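Glycosyl hydrolases family 31 family protein (Aspergillus niger, PDB 6DRU) catalyses the release of alpha-xylose from the non-reducing terminal glucose of xyloglucan oligosaccharides. Local coordinates at residues T8-Q13 and Y64-T69; R30-P35 and L215-I220; F139-T144 and T206-A211. All blocks are in the same frame, centred on the assembly; numbering follows the deposited sequence.

In the fold
All three contacts lie in the beta-rich N-terminal part of the chain, away from the xylose pocket. Contacts 1 and 2 belong to one mixed sheet: contact 1 is its partly exposed edge, where a short strand runs parallel to 10-14, while contact 2 is a buried antiparallel pair further in. Contact 3, equally buried, pairs two strands of the facing sheet; Phe139 and Phe141 pack on Ala33, Val216 and Tyr218 of contact 2 as part of the core between the two sheets. Chemistry follows place. Contact 1 relies on backbone bonds and an arginine chain over a tyrosine, whereas contacts 2 and 3 each put apolar groups inward and arginine bonds on the other face.

Contact 1. Residues T8-Q13 and Y64-T69; sequences TGLRIQ and YDTATT
Arg11 lays its aliphatic chain over one face of the Tyr64 ring. Its CB lies 3.8 Å from the ring centroid, 11° off the normal, a CH-pi contact, and CD follows at 3.4 Å from Tyr64 CZ. With CG anti to the backbone N (chi1 166°) and the chain extended as far as NE, the methylenes run along the ring toward the hydroxyl, and the guanidinium is turned 40° to the ring plane. A long flexible arginine suits a partly exposed strand face because its carbon part can cover an aromatic while its charge stays at the end.

On the other face Leu10 and Ile12 meet the carbon parts of Thr66 and Thr68, with Leu10 CD1 3.7 Å from Thr68 CG2; Thr68 OG1 is hydrogen-bonded to Gly70 N. Arg74 and Thr85, from strands 74-78 and 81-85, pack against this side.

Backbone hydrogen bonds join strands 10-13 and 66-68 in parallel register. Arg11 N donates to Thr66 O (2.9 Å), and Arg11 O accepts from Thr68 N (3.0 Å); Gln13 N then reaches Thr68 O. Gly9 O accepts from both Asp65 N (2.8 Å) and Thr66 N. At the backbone angles of Gly9 a beta carbon would be jammed against the carbonyl O of Thr8, so glycine fits the entry to the strand. Strand 66-68 is the outermost, within this chain, of a mixed sheet of the N-terminal beta-sandwich; 10-14 lies between it and antiparallel 17-23.

Asp65 takes two weak bonds from Thr8, N to OD2 and OG1 to OD1 (3.0 Å). At the far end Thr69 O is hydrogen-bonded to Tyr414 OH of the third subunit. This chemistry implies an edge strand attached chiefly through its backbone, with leucine, isoleucine and threonine carbons packed on one face, and the Arg11 chain over Tyr64 on the other, partly exposed one.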
ATOM      1  N   THR A   8      -0.552 -39.786  -7.348  1.00 65.83           N
ATOM      2  CA  THR A   8      -1.559 -38.956  -6.698  1.00 68.59           C
ATOM      3  C   THR A   8      -1.281 -37.468  -6.850  1.00 65.15           C
ATOM      4  O   THR A   8      -2.148 -36.656  -6.507  1.00 69.50           O
ATOM      5  CB  THR A   8      -1.655 -39.307  -5.213  1.00 53.74           C
ATOM      6  OG1 THR A   8      -0.428 -38.959  -4.557  1.00 65.79           O
ATOM      7  CG2 THR A   8      -1.906 -40.793  -5.039  1.00 70.89           C
ATOM      8  N   GLY A   9      -0.115 -37.096  -7.350  1.00 56.71           N
ATOM      9  CA  GLY A   9       0.225 -35.702  -7.531  1.00 64.16           C
ATOM     10  C   GLY A   9       1.719 -35.496  -7.530  1.00 65.89           C
ATOM     11  O   GLY A   9       2.500 -36.347  -7.098  1.00 56.24           O
ATOM     12  N   LEU A  10       2.124 -34.332  -8.030  1.00 63.82           N
ATOM     13  CA  LEU A  10       3.526 -33.947  -8.093  1.00 52.87           C
ATOM     14  C   LEU A  10       3.685 -32.597  -7.416  1.00 59.20           C
ATOM     15  O   LEU A  10       2.944 -31.656  -7.717  1.00 65.09           O
ATOM     16  CB  LEU A  10       4.019 -33.892  -9.544  1.00 50.07           C
ATOM     17  CG  LEU A  10       5.404 -33.303  -9.807  1.00 57.17           C
ATOM     18  CD1 LEU A  10       6.485 -34.280  -9.385  1.00 63.89           C
ATOM     19  CD2 LEU A  10       5.552 -32.948 -11.279  1.00 49.14           C
ATOM     20  N   ARG A  11       4.642 -32.503  -6.499  1.00 62.04           N
ATOM     21  CA  ARG A  11       4.913 -31.274  -5.767  1.00 59.01           C
ATOM     22  C   ARG A  11       6.299 -30.780  -6.152  1.00 60.66           C
ATOM     23  O   ARG A  11       7.299 -31.451  -5.875  1.00 65.24           O
ATOM     24  CB  ARG A  11       4.815 -31.493  -4.258  1.00 50.55           C
ATOM     25  CG  ARG A  11       5.399 -30.350  -3.447  1.00 61.52           C
ATOM     26  CD  ARG A  11       5.462 -30.670  -1.965  1.00 61.32           C
ATOM     27  NE  ARG A  11       5.864 -29.502  -1.186  1.00 80.96           N
ATOM     28  CZ  ARG A  11       5.080 -28.874  -0.315  1.00 90.05           C
ATOM     29  NH1 ARG A  11       3.845 -29.306  -0.096  1.00 74.22           N
ATOM     30  NH2 ARG A  11       5.534 -27.816   0.344  1.00 86.09           N
ATOM     31  N   ILE A  12       6.353 -29.611  -6.781  1.00 60.26           N
ATOM     32  CA  ILE A  12       7.594 -29.039  -7.289  1.00 57.67           C
ATOM     33  C   ILE A  12       8.027 -27.914  -6.363  1.00 61.43           C
ATOM     34  O   ILE A  12       7.219 -27.048  -6.006  1.00 59.02           O
ATOM     35  CB  ILE A  12       7.424 -28.526  -8.730  1.00 47.30           C
ATOM     36  CG1 ILE A  12       6.958 -29.655  -9.650  1.00 44.66           C
ATOM     37  CG2 ILE A  12       8.723 -27.925  -9.240  1.00 48.41           C
ATOM     38  CD1 ILE A  12       6.627 -29.195 -11.049  1.00 43.53           C
ATOM     39  N   GLN A  13       9.297 -27.928  -5.969  1.00 62.53           N
ATOM     40  CA  GLN A  13       9.890 -26.849  -5.184  1.00 60.57           C
ATOM     41  C   GLN A  13      10.770 -26.032  -6.124  1.00 66.84           C
ATOM     42  O   GLN A  13      11.923 -26.387  -6.380  1.00 69.03           O
ATOM     43  CB  GLN A  13      10.682 -27.405  -4.006  1.00 65.41           C
ATOM     44  CG  GLN A  13      11.111 -26.350  -2.999  1.00 57.28           C
ATOM     45  CD  GLN A  13       9.931 -25.641  -2.365  1.00 62.25           C
ATOM     46  OE1 GLN A  13       8.995 -26.280  -1.881  1.00 60.82           O
ATOM     47  NE2 GLN A  13       9.965 -24.313  -2.370  1.00 56.77           N
ATOM     48  N   TYR A  64       0.203 -35.957  -2.501  1.00 60.16           N
ATOM     49  CA  TYR A  64       1.027 -36.097  -3.693  1.00 57.54           C
ATOM     50  C   TYR A  64       1.934 -37.308  -3.530  1.00 55.33           C
ATOM     51  O   TYR A  64       2.156 -37.800  -2.421  1.00 62.30           O
ATOM     52  CB  TYR A  64       1.855 -34.833  -3.964  1.00 66.62           C
ATOM     53  CG  TYR A  64       2.781 -34.445  -2.833  1.00 68.42           C
ATOM     54  CD1 TYR A  64       2.334 -33.645  -1.789  1.00 68.45           C
ATOM     55  CD2 TYR A  64       4.101 -34.878  -2.809  1.00 66.20           C
ATOM     56  CE1 TYR A  64       3.175 -33.287  -0.753  1.00 71.26           C
ATOM     57  CE2 TYR A  64       4.948 -34.526  -1.776  1.00 70.19           C
ATOM     58  CZ  TYR A  64       4.480 -33.731  -0.751  1.00 70.68           C
ATOM     59  OH  TYR A  64       5.320 -33.375   0.279  1.00 68.06           O
ATOM     60  N   ASP A  65       2.458 -37.781  -4.659  1.00 68.26           N
ATOM     61  CA  ASP A  65       3.306 -38.964  -4.704  1.00 63.02           C
ATOM     62  C   ASP A  65       4.778 -38.654  -4.894  1.00 64.63           C
ATOM     63  O   ASP A  65       5.620 -39.383  -4.369  1.00 60.37           O
ATOM     64  CB  ASP A  65       2.861 -39.897  -5.839  1.00 63.55           C
ATOM     65  CG  ASP A  65       2.007 -41.049  -5.353  1.00 91.82           C
ATOM     66  OD1 ASP A  65       1.693 -41.090  -4.145  1.00109.97           O
ATOM     67  OD2 ASP A  65       1.655 -41.918  -6.180  1.00 88.97           O
ATOM     68  N   THR A  66       5.105 -37.592  -5.625  1.00 66.51           N
ATOM     69  CA  THR A  66       6.477 -37.294  -6.005  1.00 62.17           C
ATOM     70  C   THR A  66       6.801 -35.850  -5.661  1.00 64.24           C
ATOM     71  O   THR A  66       5.990 -34.948  -5.890  1.00 71.40           O
ATOM     72  CB  THR A  66       6.698 -37.535  -7.508  1.00 61.88           C
ATOM     73  OG1 THR A  66       6.226 -38.843  -7.857  1.00 69.87           O
ATOM     74  CG2 THR A  66       8.172 -37.421  -7.866  1.00 61.91           C
ATOM     75  N   ALA A  67       7.993 -35.639  -5.109  1.00 60.18           N
ATOM     76  CA  ALA A  67       8.496 -34.312  -4.784  1.00 64.17           C
ATOM     77  C   ALA A  67       9.811 -34.092  -5.515  1.00 64.79           C
ATOM     78  O   ALA A  67      10.681 -34.969  -5.514  1.00 71.22           O
ATOM     79  CB  ALA A  67       8.689 -34.144  -3.275  1.00 54.08           C
ATOM     80  N   THR A  68       9.946 -32.927  -6.144  1.00 57.06           N
ATOM     81  CA  THR A  68      11.149 -32.597  -6.890  1.00 69.91           C
ATOM     82  C   THR A  68      11.371 -31.094  -6.828  1.00 63.24           C
ATOM     83  O   THR A  68      10.471 -30.326  -6.476  1.00 59.57           O
ATOM     84  CB  THR A  68      11.059 -33.065  -8.349  1.00 71.88           C
ATOM     85  OG1 THR A  68      12.190 -32.581  -9.085  1.00 81.98           O
ATOM     86  CG2 THR A  68       9.779 -32.554  -8.996  1.00 60.46           C
ATOM     87  N   THR A  69      12.590 -30.681  -7.164  1.00 67.09           N
ATOM     88  CA  THR A  69      12.915 -29.271  -7.318  1.00 61.44           C
ATOM     89  C   THR A  69      12.809 -28.811  -8.764  1.00 59.18           C
ATOM     90  O   THR A  69      13.199 -27.681  -9.075  1.00 56.18           O
ATOM     91  CB  THR A  69      14.317 -28.982  -6.777  1.00 60.69           C
ATOM     92  OG1 THR A  69      15.247 -29.937  -7.303  1.00 68.04           O
ATOM     93  CG2 THR A  69      14.325 -29.055  -5.262  1.00 56.89           C
TER

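Contact 2. Residues R30-P35 and L215-I220; sequences RVRAWP and LVDYVI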
ATOM      1  N   ARG A  30      -5.436 -30.549 -11.530  1.00 60.90           N
ATOM      2  CA  ARG A  30      -5.599 -29.399 -10.650  1.00 58.17           C
ATOM      3  C   ARG A  30      -4.226 -28.875 -10.258  1.00 59.54           C
ATOM      4  O   ARG A  30      -3.377 -29.639  -9.787  1.00 61.02           O
ATOM      5  CB  ARG A  30      -6.402 -29.763  -9.401  1.00 57.51           C
ATOM      6  CG  ARG A  30      -6.654 -28.578  -8.488  1.00 57.81           C
ATOM      7  CD  ARG A  30      -7.327 -28.995  -7.194  1.00 55.19           C
ATOM      8  NE  ARG A  30      -7.821 -27.837  -6.458  1.00 62.65           N
ATOM      9  CZ  ARG A  30      -8.301 -27.887  -5.220  1.00 67.22           C
ATOM     10  NH1 ARG A  30      -8.348 -29.042  -4.570  1.00 61.62           N
ATOM     11  NH2 ARG A  30      -8.729 -26.779  -4.629  1.00 60.62           N
ATOM     12  N   VAL A  31      -4.009 -27.576 -10.453  1.00 49.60           N
ATOM     13  CA  VAL A  31      -2.721 -26.941 -10.200  1.00 54.06           C
ATOM     14  C   VAL A  31      -2.902 -25.882  -9.124  1.00 53.47           C
ATOM     15  O   VAL A  31      -3.807 -25.044  -9.215  1.00 54.72           O
ATOM     16  CB  VAL A  31      -2.131 -26.325 -11.481  1.00 46.78           C
ATOM     17  CG1 VAL A  31      -0.847 -25.575 -11.167  1.00 46.07           C
ATOM     18  CG2 VAL A  31      -1.874 -27.404 -12.513  1.00 54.58           C
ATOM     19  N   ARG A  32      -2.045 -25.925  -8.106  1.00 50.64           N
ATOM     20  CA  ARG A  32      -2.017 -24.926  -7.047  1.00 61.02           C
ATOM     21  C   ARG A  32      -0.580 -24.479  -6.818  1.00 54.62           C
ATOM     22  O   ARG A  32       0.340 -25.302  -6.815  1.00 58.22           O
ATOM     23  CB  ARG A  32      -2.628 -25.469  -5.748  1.00 45.92           C
ATOM     24  CG  ARG A  32      -4.147 -25.400  -5.728  1.00 53.57           C
ATOM     25  CD  ARG A  32      -4.736 -25.990  -4.460  1.00 55.44           C
ATOM     26  NE  ARG A  32      -4.599 -27.442  -4.415  1.00 58.31           N
ATOM     27  CZ  ARG A  32      -5.150 -28.215  -3.484  1.00 59.86           C
ATOM     28  NH1 ARG A  32      -5.881 -27.676  -2.518  1.00 55.00           N
ATOM     29  NH2 ARG A  32      -4.972 -29.528  -3.522  1.00 65.14           N
ATOM     30  N   ALA A  33      -0.394 -23.175  -6.633  1.00 46.87           N
ATOM     31  CA  ALA A  33       0.931 -22.598  -6.468  1.00 54.73           C
ATOM     32  C   ALA A  33       0.882 -21.479  -5.439  1.00 57.94           C
ATOM     33  O   ALA A  33      -0.101 -20.737  -5.365  1.00 57.72           O
ATOM     34  CB  ALA A  33       1.478 -22.063  -7.800  1.00 50.74           C
ATOM     35  N   TRP A  34       1.953 -21.361  -4.648  1.00 55.49           N
ATOM     36  CA  TRP A  34       2.043 -20.334  -3.620  1.00 52.30           C
ATOM     37  C   TRP A  34       3.499 -19.996  -3.336  1.00 53.76           C
ATOM     38  O   TRP A  34       4.346 -20.900  -3.332  1.00 57.59           O
ATOM     39  CB  TRP A  34       1.356 -20.776  -2.322  1.00 56.24           C
ATOM     40  CG  TRP A  34       1.954 -22.001  -1.687  1.00 59.76           C
ATOM     41  CD1 TRP A  34       2.977 -22.041  -0.784  1.00 64.26           C
ATOM     42  CD2 TRP A  34       1.554 -23.361  -1.897  1.00 64.57           C
ATOM     43  NE1 TRP A  34       3.242 -23.340  -0.423  1.00 61.87           N
ATOM     44  CE2 TRP A  34       2.382 -24.169  -1.093  1.00 59.75           C
ATOM     45  CE3 TRP A  34       0.578 -23.974  -2.689  1.00 63.36           C
ATOM     46  CZ2 TRP A  34       2.263 -25.557  -1.056  1.00 66.67           C
ATOM     47  CZ3 TRP A  34       0.463 -25.353  -2.652  1.00 64.29           C
ATOM     48  CH2 TRP A  34       1.301 -26.128  -1.841  1.00 63.37           C
ATOM     49  N   PRO A  35       3.822 -18.717  -3.119  1.00 53.02           N
ATOM     50  CA  PRO A  35       5.190 -18.354  -2.724  1.00 55.06           C
ATOM     51  C   PRO A  35       5.375 -18.228  -1.216  1.00 58.27           C
ATOM     52  O   PRO A  35       4.556 -17.610  -0.527  1.00 54.77           O
ATOM     53  CB  PRO A  35       5.399 -17.006  -3.423  1.00 52.01           C
ATOM     54  CG  PRO A  35       4.031 -16.399  -3.449  1.00 47.74           C
ATOM     55  CD  PRO A  35       3.034 -17.539  -3.524  1.00 50.83           C
ATOM     56  N   LEU A 215      -3.044 -17.880  -2.433  1.00 60.82           N
ATOM     57  CA  LEU A 215      -2.922 -19.149  -3.138  1.00 62.59           C
ATOM     58  C   LEU A 215      -3.574 -19.069  -4.512  1.00 61.85           C
ATOM     59  O   LEU A 215      -4.710 -18.601  -4.639  1.00 59.61           O
ATOM     60  CB  LEU A 215      -3.560 -20.277  -2.323  1.00 58.76           C
ATOM     61  CG  LEU A 215      -3.722 -21.619  -3.041  1.00 54.24           C
ATOM     62  CD1 LEU A 215      -2.367 -22.201  -3.399  1.00 55.55           C
ATOM     63  CD2 LEU A 215      -4.526 -22.593  -2.194  1.00 65.03           C
ATOM     64  N   VAL A 216      -2.867 -19.527  -5.545  1.00 52.23           N
ATOM     65  CA  VAL A 216      -3.399 -19.613  -6.899  1.00 50.95           C
ATOM     66  C   VAL A 216      -3.890 -21.035  -7.130  1.00 58.82           C
ATOM     67  O   VAL A 216      -3.248 -22.002  -6.701  1.00 58.40           O
ATOM     68  CB  VAL A 216      -2.339 -19.209  -7.942  1.00 51.20           C
ATOM     69  CG1 VAL A 216      -2.928 -19.233  -9.340  1.00 54.68           C
ATOM     70  CG2 VAL A 216      -1.790 -17.830  -7.625  1.00 54.35           C
ATOM     71  N   ASP A 217      -5.030 -21.167  -7.809  1.00 52.84           N
ATOM     72  CA  ASP A 217      -5.683 -22.464  -7.963  1.00 61.61           C
ATOM     73  C   ASP A 217      -6.461 -22.477  -9.270  1.00 61.43           C
ATOM     74  O   ASP A 217      -7.338 -21.633  -9.477  1.00 57.76           O
ATOM     75  CB  ASP A 217      -6.611 -22.739  -6.772  1.00 56.81           C
ATOM     76  CG  ASP A 217      -7.210 -24.136  -6.795  1.00 68.94           C
ATOM     77  OD1 ASP A 217      -6.824 -24.948  -7.662  1.00 70.42           O
ATOM     78  OD2 ASP A 217      -8.065 -24.424  -5.930  1.00 66.78           O
ATOM     79  N   TYR A 218      -6.142 -23.429 -10.148  1.00 53.52           N
ATOM     80  CA  TYR A 218      -6.903 -23.594 -11.379  1.00 59.28           C
ATOM     81  C   TYR A 218      -6.970 -25.070 -11.746  1.00 54.21           C
ATOM     82  O   TYR A 218      -6.176 -25.888 -11.275  1.00 50.46           O
ATOM     83  CB  TYR A 218      -6.314 -22.768 -12.534  1.00 53.50           C
ATOM     84  CG  TYR A 218      -4.930 -23.171 -13.003  1.00 56.91           C
ATOM     85  CD1 TYR A 218      -4.759 -24.178 -13.947  1.00 50.50           C
ATOM     86  CD2 TYR A 218      -3.798 -22.517 -12.535  1.00 60.88           C
ATOM     87  CE1 TYR A 218      -3.500 -24.539 -14.391  1.00 44.32           C
ATOM     88  CE2 TYR A 218      -2.533 -22.871 -12.975  1.00 58.03           C
ATOM     89  CZ  TYR A 218      -2.392 -23.881 -13.904  1.00 49.94           C
ATOM     90  OH  TYR A 218      -1.137 -24.237 -14.344  1.00 49.30           O
ATOM     91  N   VAL A 219      -7.944 -25.397 -12.598  1.00 50.28           N
ATOM     92  CA  VAL A 219      -8.191 -26.757 -13.062  1.00 56.73           C
ATOM     93  C   VAL A 219      -8.335 -26.725 -14.577  1.00 55.21           C
ATOM     94  O   VAL A 219      -9.009 -25.847 -15.125  1.00 55.26           O
ATOM     95  CB  VAL A 219      -9.455 -27.367 -12.415  1.00 46.18           C
ATOM     96  CG1 VAL A 219      -9.689 -28.780 -12.923  1.00 46.56           C
ATOM     97  CG2 VAL A 219      -9.342 -27.362 -10.900  1.00 52.49           C
ATOM     98  N   ILE A 220      -7.693 -27.675 -15.256  1.00 54.07           N
ATOM     99  CA  ILE A 220      -7.788 -27.813 -16.705  1.00 59.39           C
ATOM    100  C   ILE A 220      -8.258 -29.226 -17.023  1.00 59.53           C
ATOM    101  O   ILE A 220      -7.739 -30.201 -16.465  1.00 57.79           O
ATOM    102  CB  ILE A 220      -6.449 -27.493 -17.400  1.00 43.56           C
ATOM    103  CG1 ILE A 220      -6.579 -27.640 -18.918  1.00 46.70           C
ATOM    104  CG2 ILE A 220      -5.322 -28.364 -16.862  1.00 43.78           C
ATOM    105  CD1 ILE A 220      -5.367 -27.156 -19.681  1.00 56.32           C
TER
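The Tyr218 ring carries Val31 on one face: CB stands 3.8 Å from the ring centroid, 23° off its normal, offset toward the rim by the hydroxyl, and both methyl groups reach the OH end. The same ring meets Phe189 at a shallow angle and Phe141 edge to face. The Arg30 guanidinium receives Asp217 OD2 at its edge, in plane, with OD1 somewhat tilted from that plane, and over one of its faces lies the guanidinium of Arg32.

Arg30 holds Asp217 side-on in a salt bridge, with NH2 to OD2 at 2.8 Å and NE to OD1 at 3.3 Å. Both oxygens are met on their syn side, with the two planes 34° apart. The fully extended Arg30 chain (chi1 -177°) brings its head level with the carboxylate, and Asn192 ND2 gives OD2 a further bond. Arg32 stands beside Asp217, its CG 3.3 Å from OD1, but sends its NH2 to Gln22 OE1 and Gly61 O. The carboxylate probably eases the closeness of the two arginines.

These strands are antiparallel neighbours in a sheet of the N-terminal beta-sandwich of GH31 enzymes. Val31 and Tyr218 form a hydrogen-bonded pair, N to O in both directions, and so do Ala33 and Val216; small Ala33 and branched Val216 suit the packed interior, where both touch Phe139. Beyond the paired residues Leu215 lies alongside Trp34, its CD1 3.5 Å from Trp34 CE3.

Contact 3. Residues F139-T144 and T206-A211; sequences FSFSAT and TRFTAA
Phe141 brings its CE1 to the edge of the Phe208 ring, 4.0 Å from CD1, the two side chains crossing at about a right angle. Large flat residues suit this side of the pair, which is the inner face of the sheet. Phe208 also lies nearly parallel to the rings of Trp191 and Phe189, and Phe189 meets Phe141 edge to face. Thr206 completes the row: its carbonyl O sits at the edge of the Phe141 ring, and Ala143 CB packs against its OG1 at 3.8 Å.

The opposite face is polar. Arg207 NE donates to Ser140 OG at 2.9 Å, with OG lying 20° out of the guanidinium plane, and the serine hydroxyl in turn donates to a water 2.7 Å from OG. That water also accepts a weak bond from Arg207 NH2. Having OG beside its own backbone N (chi1 -59°), Ser140 directs the hydroxyl toward the arginine, whose chain bends at its third torsion; Arg207 NH1 makes a salt bridge with Glu138. The buried guanidinium is probably balanced mainly by Glu138, with a long, weak ion pair to Asp168 of the third subunit besides.

Backbone bonds run both ways in the hydrogen-bonded pairs Phe139-Phe208 and Phe141-Thr206, with Ser140-Arg207 the non-hydrogen-bonded pair between them. Beyond the pair, Ser142 OG is bonded to Asn113 and the residue touches a mannose of a protein-attached glycan. In the five-stranded antiparallel sheet, strand 135-142 lies between 124-127 and 205-213, and 205-213 is followed by 197-201; its phenylalanine face packs on strands 176-183, 187-191 and 216-222 of the facing sheet.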
ATOM      1  N   PHE A 139      -0.908 -15.014 -13.873  1.00 54.09           N
ATOM      2  CA  PHE A 139      -0.559 -16.287 -14.490  1.00 55.75           C
ATOM      3  C   PHE A 139      -0.873 -16.233 -15.978  1.00 50.83           C
ATOM      4  O   PHE A 139      -1.988 -15.873 -16.370  1.00 54.38           O
ATOM      5  CB  PHE A 139      -1.304 -17.444 -13.820  1.00 58.88           C
ATOM      6  CG  PHE A 139      -0.601 -17.992 -12.608  1.00 62.88           C
ATOM      7  CD1 PHE A 139      -0.087 -17.141 -11.642  1.00 58.48           C
ATOM      8  CD2 PHE A 139      -0.455 -19.359 -12.436  1.00 61.58           C
ATOM      9  CE1 PHE A 139       0.563 -17.643 -10.528  1.00 56.38           C
ATOM     10  CE2 PHE A 139       0.191 -19.867 -11.323  1.00 59.57           C
ATOM     11  CZ  PHE A 139       0.702 -19.008 -10.369  1.00 60.88           C
ATOM     12  N   SER A 140       0.111 -16.588 -16.800  1.00 49.07           N
ATOM     13  CA  SER A 140       0.023 -16.458 -18.247  1.00 51.38           C
ATOM     14  C   SER A 140       0.132 -17.821 -18.917  1.00 50.63           C
ATOM     15  O   SER A 140       0.988 -18.637 -18.559  1.00 52.59           O
ATOM     16  CB  SER A 140       1.117 -15.530 -18.775  1.00 56.79           C
ATOM     17  OG  SER A 140       1.010 -14.242 -18.192  1.00 52.99           O
ATOM     18  N   PHE A 141      -0.734 -18.057 -19.899  1.00 53.59           N
ATOM     19  CA  PHE A 141      -0.745 -19.290 -20.669  1.00 51.18           C
ATOM     20  C   PHE A 141      -0.725 -18.952 -22.153  1.00 58.38           C
ATOM     21  O   PHE A 141      -1.243 -17.915 -22.576  1.00 56.87           O
ATOM     22  CB  PHE A 141      -1.978 -20.147 -20.343  1.00 50.90           C
ATOM     23  CG  PHE A 141      -2.199 -20.366 -18.871  1.00 51.90           C
ATOM     24  CD1 PHE A 141      -2.971 -19.481 -18.131  1.00 56.85           C
ATOM     25  CD2 PHE A 141      -1.641 -21.459 -18.226  1.00 44.93           C
ATOM     26  CE1 PHE A 141      -3.177 -19.680 -16.777  1.00 50.00           C
ATOM     27  CE2 PHE A 141      -1.844 -21.663 -16.872  1.00 52.47           C
ATOM     28  CZ  PHE A 141      -2.612 -20.773 -16.147  1.00 58.66           C
ATOM     29  N   SER A 142      -0.123 -19.836 -22.943  1.00 60.13           N
ATOM     30  CA  SER A 142      -0.004 -19.591 -24.373  1.00 57.38           C
ATOM     31  C   SER A 142      -1.357 -19.728 -25.065  1.00 62.23           C
ATOM     32  O   SER A 142      -2.261 -20.419 -24.587  1.00 51.62           O
ATOM     33  CB  SER A 142       0.998 -20.557 -25.003  1.00 50.97           C
ATOM     34  OG  SER A 142       0.551 -21.899 -24.894  1.00 61.14           O
ATOM     35  N   ALA A 143      -1.487 -19.045 -26.200  1.00 62.60           N
ATOM     36  CA  ALA A 143      -2.692 -19.110 -27.014  1.00 61.96           C
ATOM     37  C   ALA A 143      -2.309 -18.955 -28.479  1.00 63.51           C
ATOM     38  O   ALA A 143      -1.254 -18.406 -28.813  1.00 56.62           O
ATOM     39  CB  ALA A 143      -3.709 -18.038 -26.605  1.00 54.90           C
ATOM     40  N   THR A 144      -3.181 -19.446 -29.354  1.00 66.13           N
ATOM     41  CA  THR A 144      -2.962 -19.333 -30.786  1.00 61.14           C
ATOM     42  C   THR A 144      -3.931 -18.321 -31.388  1.00 61.71           C
ATOM     43  O   THR A 144      -5.016 -18.097 -30.842  1.00 66.42           O
ATOM     44  CB  THR A 144      -3.144 -20.686 -31.484  1.00 61.67           C
ATOM     45  OG1 THR A 144      -4.383 -21.275 -31.069  1.00 72.40           O
ATOM     46  CG2 THR A 144      -1.998 -21.622 -31.136  1.00 64.84           C
ATOM     47  N   THR A 206      -3.050 -16.119 -22.893  1.00 58.95           N
ATOM     48  CA  THR A 206      -4.186 -16.058 -21.986  1.00 58.37           C
ATOM     49  C   THR A 206      -3.664 -15.780 -20.583  1.00 61.99           C
ATOM     50  O   THR A 206      -2.796 -16.506 -20.086  1.00 59.76           O
ATOM     51  CB  THR A 206      -4.980 -17.365 -22.010  1.00 59.47           C
ATOM     52  OG1 THR A 206      -5.494 -17.587 -23.329  1.00 59.56           O
ATOM     53  CG2 THR A 206      -6.136 -17.302 -21.025  1.00 59.86           C
ATOM     54  N   ARG A 207      -4.188 -14.735 -19.945  1.00 61.26           N
ATOM     55  CA  ARG A 207      -3.681 -14.295 -18.652  1.00 60.49           C
ATOM     56  C   ARG A 207      -4.825 -14.078 -17.673  1.00 57.38           C
ATOM     57  O   ARG A 207      -5.805 -13.399 -17.994  1.00 52.24           O
ATOM     58  CB  ARG A 207      -2.862 -13.009 -18.786  1.00 53.04           C
ATOM     59  CG  ARG A 207      -2.267 -12.538 -17.476  1.00 49.25           C
ATOM     60  CD  ARG A 207      -1.411 -11.302 -17.663  1.00 65.11           C
ATOM     61  NE  ARG A 207       0.004 -11.590 -17.460  1.00 79.73           N
ATOM     62  CZ  ARG A 207       0.952 -10.661 -17.386  1.00 81.09           C
ATOM     63  NH1 ARG A 207       0.632  -9.378 -17.497  1.00 79.44           N
ATOM     64  NH2 ARG A 207       2.216 -11.012 -17.198  1.00 75.36           N
ATOM     65  N   PHE A 208      -4.685 -14.648 -16.479  1.00 54.11           N
ATOM     66  CA  PHE A 208      -5.591 -14.413 -15.364  1.00 50.40           C
ATOM     67  C   PHE A 208      -4.825 -13.736 -14.239  1.00 54.72           C
ATOM     68  O   PHE A 208      -3.657 -14.057 -13.993  1.00 60.79           O
ATOM     69  CB  PHE A 208      -6.208 -15.720 -14.863  1.00 49.90           C
ATOM     70  CG  PHE A 208      -7.038 -16.429 -15.891  1.00 62.66           C
ATOM     71  CD1 PHE A 208      -6.455 -17.319 -16.779  1.00 66.71           C
ATOM     72  CD2 PHE A 208      -8.403 -16.206 -15.973  1.00 59.68           C
ATOM     73  CE1 PHE A 208      -7.216 -17.974 -17.730  1.00 65.63           C
ATOM     74  CE2 PHE A 208      -9.171 -16.857 -16.921  1.00 59.92           C
ATOM     75  CZ  PHE A 208      -8.576 -17.743 -17.802  1.00 55.83           C
ATOM     76  N   THR A 209      -5.481 -12.800 -13.552  1.00 60.38           N
ATOM     77  CA  THR A 209      -4.859 -12.073 -12.455  1.00 62.52           C
ATOM     78  C   THR A 209      -5.743 -12.136 -11.216  1.00 61.98           C
ATOM     79  O   THR A 209      -6.960 -12.318 -11.307  1.00 62.61           O
ATOM     80  CB  THR A 209      -4.591 -10.598 -12.807  1.00 58.60           C
ATOM     81  OG1 THR A 209      -5.832  -9.892 -12.912  1.00 69.68           O
ATOM     82  CG2 THR A 209      -3.833 -10.483 -14.123  1.00 55.87           C
ATOM     83  N   ALA A 210      -5.108 -11.985 -10.056  1.00 60.61           N
ATOM     84  CA  ALA A 210      -5.798 -11.933  -8.773  1.00 57.64           C
ATOM     85  C   ALA A 210      -5.271 -10.734  -8.000  1.00 59.58           C
ATOM     86  O   ALA A 210      -4.059 -10.619  -7.785  1.00 64.40           O
ATOM     87  CB  ALA A 210      -5.590 -13.225  -7.979  1.00 52.42           C
ATOM     88  N   ALA A 211      -6.177  -9.844  -7.585  1.00 61.03           N
ATOM     89  CA  ALA A 211      -5.761  -8.606  -6.930  1.00 56.48           C
ATOM     90  C   ALA A 211      -5.065  -8.880  -5.602  1.00 61.85           C
ATOM     91  O   ALA A 211      -4.033  -8.271  -5.296  1.00 59.10           O
ATOM     92  CB  ALA A 211      -6.969  -7.694  -6.722  1.00 48.76           C
TER
HETATM   93  O   HOH W   1       2.453 -14.166 -15.938  1.00 58.36           O